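Local coordinates for protein beta-fructofuranosidase (Bifidobacterium adolescentis, PDB 6NOB) that probably hydrolyses terminal beta-fructofuranoside bonds, as in sucrose, as a beta-fructofuranosidase of glycoside hydrolase family 32, at residues 498-512 with 617-631. Residues are numbered along the deposited sequence; the frame is centred on the assembly and turned at random.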
ATOM      1  N   LEU A 498      -3.680  -5.689 -20.916  1.00 46.72           N
ATOM      2  CA  LEU A 498      -4.246  -6.825 -21.637  1.00 46.04           C
ATOM      3  C   LEU A 498      -3.562  -6.978 -22.993  1.00 46.87           C
ATOM      4  O   LEU A 498      -3.615  -6.077 -23.836  1.00 52.29           O
ATOM      5  CB  LEU A 498      -5.755  -6.664 -21.810  1.00 35.40           C
ATOM      6  CG  LEU A 498      -6.638  -7.306 -20.739  1.00 44.71           C
ATOM      7  CD1 LEU A 498      -6.265  -6.783 -19.361  1.00 38.36           C
ATOM      8  CD2 LEU A 498      -8.091  -7.015 -21.047  1.00 42.64           C
ATOM      9  N   GLY A 499      -2.934  -8.130 -23.198  1.00 47.71           N
ATOM     10  CA  GLY A 499      -2.183  -8.430 -24.402  1.00 48.73           C
ATOM     11  C   GLY A 499      -2.932  -9.343 -25.357  1.00 47.40           C
ATOM     12  O   GLY A 499      -4.161  -9.345 -25.426  1.00 47.86           O
ATOM     13  N   GLU A 500      -2.163 -10.128 -26.108  1.00 56.04           N
ATOM     14  CA  GLU A 500      -2.725 -10.993 -27.138  1.00 60.53           C
ATOM     15  C   GLU A 500      -3.689 -12.017 -26.537  1.00 57.68           C
ATOM     16  O   GLU A 500      -3.499 -12.517 -25.424  1.00 60.63           O
ATOM     17  CB  GLU A 500      -1.610 -11.736 -27.877  1.00 71.54           C
ATOM     18  CG  GLU A 500      -2.078 -12.445 -29.151  1.00 91.10           C
ATOM     19  CD  GLU A 500      -1.006 -13.310 -29.727  1.00103.75           C
ATOM     20  OE1 GLU A 500      -1.117 -13.702 -30.910  1.00106.09           O
ATOM     21  OE2 GLU A 500      -0.050 -13.595 -28.988  1.00106.68           O
ATOM     22  N   ARG A 501      -4.741 -12.321 -27.289  1.00 57.53           N
ATOM     23  CA  ARG A 501      -5.629 -13.419 -26.936  1.00 57.97           C
ATOM     24  C   ARG A 501      -4.857 -14.731 -26.917  1.00 58.56           C
ATOM     25  O   ARG A 501      -3.897 -14.924 -27.669  1.00 54.73           O
ATOM     26  CB  ARG A 501      -6.794 -13.506 -27.926  1.00 60.92           C
ATOM     27  CG  ARG A 501      -7.986 -12.638 -27.559  1.00 69.12           C
ATOM     28  CD  ARG A 501      -9.031 -13.447 -26.804  1.00 73.76           C
ATOM     29  NE  ARG A 501     -10.380 -12.893 -26.925  1.00 80.78           N
ATOM     30  CZ  ARG A 501     -11.499 -13.587 -26.719  1.00 87.00           C
ATOM     31  NH1 ARG A 501     -11.444 -14.868 -26.378  1.00 86.58           N
ATOM     32  NH2 ARG A 501     -12.681 -12.997 -26.846  1.00 91.31           N
ATOM     33  N   LEU A 502      -5.263 -15.617 -26.014  1.00 59.15           N
ATOM     34  CA  LEU A 502      -4.645 -16.920 -25.836  1.00 56.59           C
ATOM     35  C   LEU A 502      -5.644 -18.001 -26.220  1.00 52.93           C
ATOM     36  O   LEU A 502      -6.830 -17.915 -25.881  1.00 51.82           O
ATOM     37  CB  LEU A 502      -4.171 -17.120 -24.391  1.00 54.72           C
ATOM     38  CG  LEU A 502      -3.111 -16.125 -23.914  1.00 55.43           C
ATOM     39  CD1 LEU A 502      -2.823 -16.314 -22.433  1.00 51.45           C
ATOM     40  CD2 LEU A 502      -1.847 -16.265 -24.748  1.00 44.46           C
ATOM     41  N   ALA A 503      -5.160 -18.998 -26.953  1.00 48.55           N
ATOM     42  CA  ALA A 503      -6.021 -20.070 -27.426  1.00 58.36           C
ATOM     43  C   ALA A 503      -6.507 -20.923 -26.262  1.00 61.27           C
ATOM     44  O   ALA A 503      -5.769 -21.183 -25.308  1.00 61.83           O
ATOM     45  CB  ALA A 503      -5.281 -20.938 -28.441  1.00 52.01           C
ATOM     46  N   VAL A 504      -7.760 -21.355 -26.345  1.00 60.97           N
ATOM     47  CA  VAL A 504      -8.369 -22.231 -25.352  1.00 61.90           C
ATOM     48  C   VAL A 504      -8.530 -23.598 -25.998  1.00 68.38           C
ATOM     49  O   VAL A 504      -9.332 -23.764 -26.926  1.00 71.08           O
ATOM     50  CB  VAL A 504      -9.718 -21.689 -24.859  1.00 56.05           C
ATOM     51  CG1 VAL A 504     -10.249 -22.545 -23.719  1.00 53.47           C
ATOM     52  CG2 VAL A 504      -9.585 -20.230 -24.439  1.00 47.42           C
ATOM     53  N   HIS A 505      -7.766 -24.578 -25.524  1.00 65.91           N
ATOM     54  CA  HIS A 505      -7.893 -25.924 -26.050  0.50 67.91           C
ATOM     55  C   HIS A 505      -8.459 -26.856 -24.989  1.00 64.46           C
ATOM     56  O   HIS A 505      -8.398 -26.591 -23.785  1.00 67.20           O
ATOM     57  CB  HIS A 505      -6.556 -26.446 -26.591  0.50 69.65           C
ATOM     58  CG  HIS A 505      -6.503 -26.498 -28.089  0.50 71.44           C
ATOM     59  ND1 HIS A 505      -6.986 -27.565 -28.815  0.50 69.89           N
ATOM     60  CD2 HIS A 505      -6.056 -25.597 -28.996  0.50 71.26           C
ATOM     61  CE1 HIS A 505      -6.827 -27.326 -30.105  0.50 69.94           C
ATOM     62  NE2 HIS A 505      -6.267 -26.138 -30.243  0.50 71.17           N
ATOM     63  N   GLY A 506      -9.063 -27.941 -25.465  1.00 67.02           N
ATOM     64  CA  GLY A 506      -9.776 -28.859 -24.596  1.00 71.58           C
ATOM     65  C   GLY A 506      -8.915 -30.032 -24.155  1.00 78.54           C
ATOM     66  O   GLY A 506      -8.105 -30.551 -24.921  1.00 81.96           O
ATOM     67  N   ASP A 507      -9.115 -30.447 -22.900  1.00 84.50           N
ATOM     68  CA  ASP A 507      -8.426 -31.592 -22.308  1.00 88.47           C
ATOM     69  C   ASP A 507      -9.472 -32.447 -21.584  1.00 89.99           C
ATOM     70  O   ASP A 507      -9.456 -32.569 -20.357  1.00 88.53           O
ATOM     71  CB  ASP A 507      -7.308 -31.138 -21.362  1.00 87.81           C
ATOM     72  CG  ASP A 507      -6.465 -32.296 -20.845  1.00 90.88           C
ATOM     73  OD1 ASP A 507      -6.688 -33.449 -21.274  1.00 92.92           O
ATOM     74  OD2 ASP A 507      -5.578 -32.053 -19.998  1.00 90.72           O
ATOM     75  N   GLY A 508     -10.385 -33.032 -22.359  1.00 91.19           N
ATOM     76  CA  GLY A 508     -11.428 -33.886 -21.822  1.00 93.43           C
ATOM     77  C   GLY A 508     -12.250 -33.238 -20.727  1.00 92.73           C
ATOM     78  O   GLY A 508     -12.077 -33.554 -19.546  1.00 92.84           O
ATOM     79  N   GLY A 509     -13.150 -32.330 -21.103  1.00 92.21           N
ATOM     80  CA  GLY A 509     -13.928 -31.579 -20.143  1.00 91.82           C
ATOM     81  C   GLY A 509     -13.214 -30.400 -19.521  1.00 90.24           C
ATOM     82  O   GLY A 509     -13.879 -29.464 -19.059  1.00 92.51           O
ATOM     83  N   ASP A 510     -11.885 -30.412 -19.488  1.00 86.07           N
ATOM     84  CA  ASP A 510     -11.112 -29.278 -19.004  1.00 81.17           C
ATOM     85  C   ASP A 510     -10.834 -28.310 -20.145  1.00 75.31           C
ATOM     86  O   ASP A 510     -10.506 -28.723 -21.261  1.00 78.87           O
ATOM     87  CB  ASP A 510      -9.787 -29.745 -18.395  1.00 83.32           C
ATOM     88  CG  ASP A 510      -9.911 -30.118 -16.931  1.00 82.65           C
ATOM     89  OD1 ASP A 510     -11.022 -30.007 -16.376  1.00 83.48           O
ATOM     90  OD2 ASP A 510      -8.892 -30.518 -16.331  1.00 81.51           O
ATOM     91  N   MET A 511     -10.975 -27.021 -19.861  1.00 69.26           N
ATOM     92  CA  MET A 511     -10.512 -25.968 -20.755  1.00 67.14           C
ATOM     93  C   MET A 511      -9.152 -25.494 -20.264  1.00 61.31           C
ATOM     94  O   MET A 511      -8.996 -25.162 -19.084  1.00 60.87           O
ATOM     95  CB  MET A 511     -11.506 -24.807 -20.807  1.00 64.29           C
ATOM     96  CG  MET A 511     -12.895 -25.205 -21.287  1.00 69.38           C
ATOM     97  SD  MET A 511     -14.004 -23.799 -21.501  1.00 72.13           S
ATOM     98  CE  MET A 511     -15.525 -24.629 -21.964  1.00 71.95           C
ATOM     99  N   VAL A 512      -8.168 -25.480 -21.160  1.00 56.87           N
ATOM    100  CA  VAL A 512      -6.776 -25.236 -20.798  1.00 57.53           C
ATOM    101  C   VAL A 512      -6.256 -24.053 -21.602  1.00 57.23           C
ATOM    102  O   VAL A 512      -6.475 -23.974 -22.817  1.00 59.59           O
ATOM    103  CB  VAL A 512      -5.903 -26.484 -21.030  1.00 58.22           C
ATOM    104  CG1 VAL A 512      -4.455 -26.202 -20.662  1.00 51.99           C
ATOM    105  CG2 VAL A 512      -6.437 -27.665 -20.230  1.00 58.91           C
ATOM    106  N   ARG A 617      -6.692 -23.623 -15.916  1.00 49.61           N
ATOM    107  CA  ARG A 617      -7.514 -24.806 -16.128  1.00 53.86           C
ATOM    108  C   ARG A 617      -8.904 -24.536 -15.576  1.00 58.03           C
ATOM    109  O   ARG A 617      -9.043 -24.092 -14.432  1.00 60.16           O
ATOM    110  CB  ARG A 617      -6.887 -26.034 -15.458  1.00 47.89           C
ATOM    111  CG  ARG A 617      -7.493 -27.363 -15.866  1.00 60.15           C
ATOM    112  CD  ARG A 617      -6.580 -28.521 -15.482  1.00 55.63           C
ATOM    113  NE  ARG A 617      -5.421 -28.623 -16.364  1.00 56.97           N
ATOM    114  CZ  ARG A 617      -5.327 -29.478 -17.379  1.00 64.67           C
ATOM    115  NH1 ARG A 617      -6.326 -30.310 -17.644  1.00 65.38           N
ATOM    116  NH2 ARG A 617      -4.234 -29.501 -18.130  1.00 69.77           N
ATOM    117  N   ILE A 618      -9.929 -24.793 -16.389  1.00 57.69           N
ATOM    118  CA  ILE A 618     -11.306 -24.452 -16.055  1.00 58.85           C
ATOM    119  C   ILE A 618     -12.182 -25.679 -16.265  1.00 57.96           C
ATOM    120  O   ILE A 618     -12.111 -26.325 -17.316  1.00 59.29           O
ATOM    121  CB  ILE A 618     -11.826 -23.272 -16.899  1.00 63.24           C
ATOM    122  CG1 ILE A 618     -10.910 -22.059 -16.744  1.00 59.47           C
ATOM    123  CG2 ILE A 618     -13.253 -22.917 -16.508  1.00 63.88           C
ATOM    124  CD1 ILE A 618     -11.060 -21.047 -17.850  1.00 61.87           C
ATOM    125  N   ALA A 619     -13.005 -25.991 -15.267  1.00 58.91           N
ATOM    126  CA  ALA A 619     -13.954 -27.089 -15.351  1.00 65.04           C
ATOM    127  C   ALA A 619     -15.164 -26.751 -14.495  1.00 63.15           C
ATOM    128  O   ALA A 619     -15.043 -26.096 -13.457  1.00 62.83           O
ATOM    129  CB  ALA A 619     -13.334 -28.414 -14.895  1.00 51.99           C
ATOM    130  N   SER A 620     -16.330 -27.213 -14.941  1.00 62.11           N
ATOM    131  CA  SER A 620     -17.581 -26.952 -14.245  1.00 61.64           C
ATOM    132  C   SER A 620     -18.519 -28.136 -14.425  1.00 63.37           C
ATOM    133  O   SER A 620     -18.567 -28.744 -15.497  1.00 71.14           O
ATOM    134  CB  SER A 620     -18.245 -25.666 -14.757  1.00 60.29           C
ATOM    135  OG  SER A 620     -19.536 -25.490 -14.200  1.00 58.18           O
ATOM    136  N   SER A 621     -19.245 -28.468 -13.352  1.00 64.06           N
ATOM    137  CA  SER A 621     -20.336 -29.431 -13.441  1.00 63.77           C
ATOM    138  C   SER A 621     -21.525 -28.863 -14.203  1.00 65.36           C
ATOM    139  O   SER A 621     -22.381 -29.630 -14.662  1.00 68.00           O
ATOM    140  CB  SER A 621     -20.790 -29.857 -12.043  1.00 62.64           C
ATOM    141  OG  SER A 621     -19.701 -30.249 -11.225  1.00 65.85           O
ATOM    142  N   GLY A 622     -21.604 -27.544 -14.322  1.00 67.40           N
ATOM    143  CA  GLY A 622     -22.577 -26.852 -15.149  1.00 67.23           C
ATOM    144  C   GLY A 622     -22.005 -26.505 -16.507  1.00 66.68           C
ATOM    145  O   GLY A 622     -21.184 -27.243 -17.065  1.00 66.49           O
ATOM    146  N   LYS A 623     -22.432 -25.371 -17.047  1.00 68.91           N
ATOM    147  CA  LYS A 623     -22.006 -24.940 -18.369  1.00 68.83           C
ATOM    148  C   LYS A 623     -21.136 -23.694 -18.269  1.00 63.58           C
ATOM    149  O   LYS A 623     -21.410 -22.792 -17.472  1.00 52.88           O
ATOM    150  CB  LYS A 623     -23.207 -24.661 -19.276  1.00 72.96           C
ATOM    151  CG  LYS A 623     -22.818 -24.300 -20.703  1.00 79.56           C
ATOM    152  CD  LYS A 623     -23.801 -23.317 -21.324  1.00 83.36           C
ATOM    153  CE  LYS A 623     -23.551 -23.139 -22.818  1.00 84.69           C
ATOM    154  NZ  LYS A 623     -24.819 -22.971 -23.585  1.00 86.89           N
ATOM    155  N   ILE A 624     -20.079 -23.661 -19.078  1.00 65.26           N
ATOM    156  CA  ILE A 624     -19.233 -22.484 -19.237  1.00 60.70           C
ATOM    157  C   ILE A 624     -19.673 -21.775 -20.510  1.00 65.36           C
ATOM    158  O   ILE A 624     -19.641 -22.362 -21.599  1.00 73.49           O
ATOM    159  CB  ILE A 624     -17.743 -22.861 -19.294  1.00 56.30           C
ATOM    160  CG1 ILE A 624     -17.312 -23.533 -17.988  1.00 57.31           C
ATOM    161  CG2 ILE A 624     -16.887 -21.632 -19.562  1.00 48.56           C
ATOM    162  CD1 ILE A 624     -16.225 -24.571 -18.161  1.00 54.12           C
ATOM    163  N   ASP A 625     -20.098 -20.517 -20.378  1.00 66.48           N
ATOM    164  CA  ASP A 625     -20.616 -19.786 -21.530  1.00 63.59           C
ATOM    165  C   ASP A 625     -19.491 -19.284 -22.430  1.00 60.24           C
ATOM    166  O   ASP A 625     -19.558 -19.431 -23.655  1.00 63.15           O
ATOM    167  CB  ASP A 625     -21.493 -18.619 -21.068  1.00 64.07           C
ATOM    168  CG  ASP A 625     -22.934 -19.034 -20.805  1.00 65.70           C
ATOM    169  OD1 ASP A 625     -23.396 -20.022 -21.414  1.00 62.74           O
ATOM    170  OD2 ASP A 625     -23.605 -18.364 -19.991  1.00 66.62           O
ATOM    171  N   ALA A 626     -18.451 -18.691 -21.847  1.00 56.72           N
ATOM    172  CA  ALA A 626     -17.389 -18.096 -22.648  1.00 55.22           C
ATOM    173  C   ALA A 626     -16.118 -18.000 -21.818  1.00 52.46           C
ATOM    174  O   ALA A 626     -16.161 -17.938 -20.586  1.00 50.28           O
ATOM    175  CB  ALA A 626     -17.789 -16.711 -23.171  1.00 50.14           C
ATOM    176  N   VAL A 627     -14.983 -17.982 -22.519  1.00 51.69           N
ATOM    177  CA  VAL A 627     -13.666 -17.832 -21.906  1.00 53.13           C
ATOM    178  C   VAL A 627     -12.867 -16.835 -22.737  1.00 52.51           C
ATOM    179  O   VAL A 627     -12.631 -17.064 -23.928  1.00 60.17           O
ATOM    180  CB  VAL A 627     -12.911 -19.171 -21.803  1.00 51.19           C
ATOM    181  CG1 VAL A 627     -11.459 -18.935 -21.411  1.00 45.57           C
ATOM    182  CG2 VAL A 627     -13.588 -20.091 -20.799  1.00 48.91           C
ATOM    183  N   ASP A 628     -12.450 -15.736 -22.110  1.00 48.56           N
ATOM    184  CA  ASP A 628     -11.641 -14.697 -22.747  1.00 47.44           C
ATOM    185  C   ASP A 628     -10.333 -14.617 -21.968  1.00 44.18           C
ATOM    186  O   ASP A 628     -10.279 -13.998 -20.902  1.00 48.62           O
ATOM    187  CB  ASP A 628     -12.384 -13.360 -22.759  1.00 48.70           C
ATOM    188  CG  ASP A 628     -11.542 -12.209 -23.295  1.00 51.42           C
ATOM    189  OD1 ASP A 628     -10.458 -12.454 -23.862  1.00 57.12           O
ATOM    190  OD2 ASP A 628     -11.978 -11.047 -23.152  1.00 53.68           O
ATOM    191  N   ALA A 629      -9.286 -15.250 -22.490  1.00 47.22           N
ATOM    192  CA  ALA A 629      -7.982 -15.294 -21.840  1.00 45.58           C
ATOM    193  C   ALA A 629      -6.967 -14.553 -22.696  1.00 47.55           C
ATOM    194  O   ALA A 629      -6.942 -14.719 -23.921  1.00 43.72           O
ATOM    195  CB  ALA A 629      -7.529 -16.736 -21.605  1.00 42.82           C
ATOM    196  N   ARG A 630      -6.135 -13.735 -22.049  1.00 47.63           N
ATOM    197  CA  ARG A 630      -5.157 -12.910 -22.743  1.00 48.25           C
ATOM    198  C   ARG A 630      -3.866 -12.860 -21.941  1.00 47.49           C
ATOM    199  O   ARG A 630      -3.881 -12.886 -20.706  1.00 45.94           O
ATOM    200  CB  ARG A 630      -5.671 -11.475 -22.969  1.00 45.43           C
ATOM    201  CG  ARG A 630      -7.000 -11.382 -23.703  1.00 54.26           C
ATOM    202  CD  ARG A 630      -7.470  -9.947 -23.858  1.00 53.59           C
ATOM    203  NE  ARG A 630      -8.925  -9.882 -23.957  1.00 56.09           N
ATOM    204  CZ  ARG A 630      -9.606  -8.823 -24.382  1.00 53.80           C
ATOM    205  NH1 ARG A 630      -8.967  -7.722 -24.758  1.00 42.48           N
ATOM    206  NH2 ARG A 630     -10.930  -8.866 -24.431  1.00 55.01           N
ATOM    207  N   ALA A 631      -2.748 -12.774 -22.657  1.00 47.85           N
ATOM    208  CA  ALA A 631      -1.457 -12.576 -22.016  1.00 50.98           C
ATOM    209  C   ALA A 631      -1.407 -11.212 -21.336  1.00 48.77           C
ATOM    210  O   ALA A 631      -1.991 -10.235 -21.810  1.00 49.02           O
ATOM    211  CB  ALA A 631      -0.328 -12.692 -23.041  1.00 40.59           C
TER
HETATM  212  O   HOH W   1      -9.190 -16.420 -25.187  1.00 52.38           O
HETATM  213  O   HOH W   2     -16.424 -28.235 -18.036  1.00 51.53           O
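Arg617 starts with CG anti to the backbone N (chi1 -167°) and bends at chi3 (-75°), which turns its guanidinium toward Asp507 and Asp510. Arg617 NH1 gives both a salt-bridged hydrogen bond in the guanidinium plane, at 3.0 Å to Asp507 OD2 and 2.9 Å to Asp510 OD2. Asp510 OD2 accepts through its anti lone pair, whereas Asp507 OD2 is met from above the carboxylate plane. Val512 CG2 packs over one guanidinium face, and Glu615 adds a salt bridge to Arg617 NH2. With an alanine here, the carboxylates of Asp507 and Asp510, first and last residues of the type I' turn, would probably stay close together without their shared positive partner. Beside this network, Met511 and Ile618 exchange two backbone hydrogen bonds as an antiparallel pair. The extended Met511 chain meets Ile624 tip to tip, CE to CD1 at 3.9 Å, and its SD passes Val627 CG2. In the other ladder, Leu502 N bonds Ala629 O at 2.8 Å. Arg630 grips Asp628 side-on through NE and NH2. Arg501 stacks on the same carboxylate, with Asp628 OD1 3.1 Å from Arg501 NE but well out of the guanidinium plane, so the attraction is charge alone. Strands 498-501 and 624-632 belong to one sheet, and strands 505-507, 510-515 and 614-620 to another. Two antiparallel sheets, Met511 and Ile618 facing Ile624 and Val627, are consistent with the C-terminal beta-sandwich of family 32 enzymes.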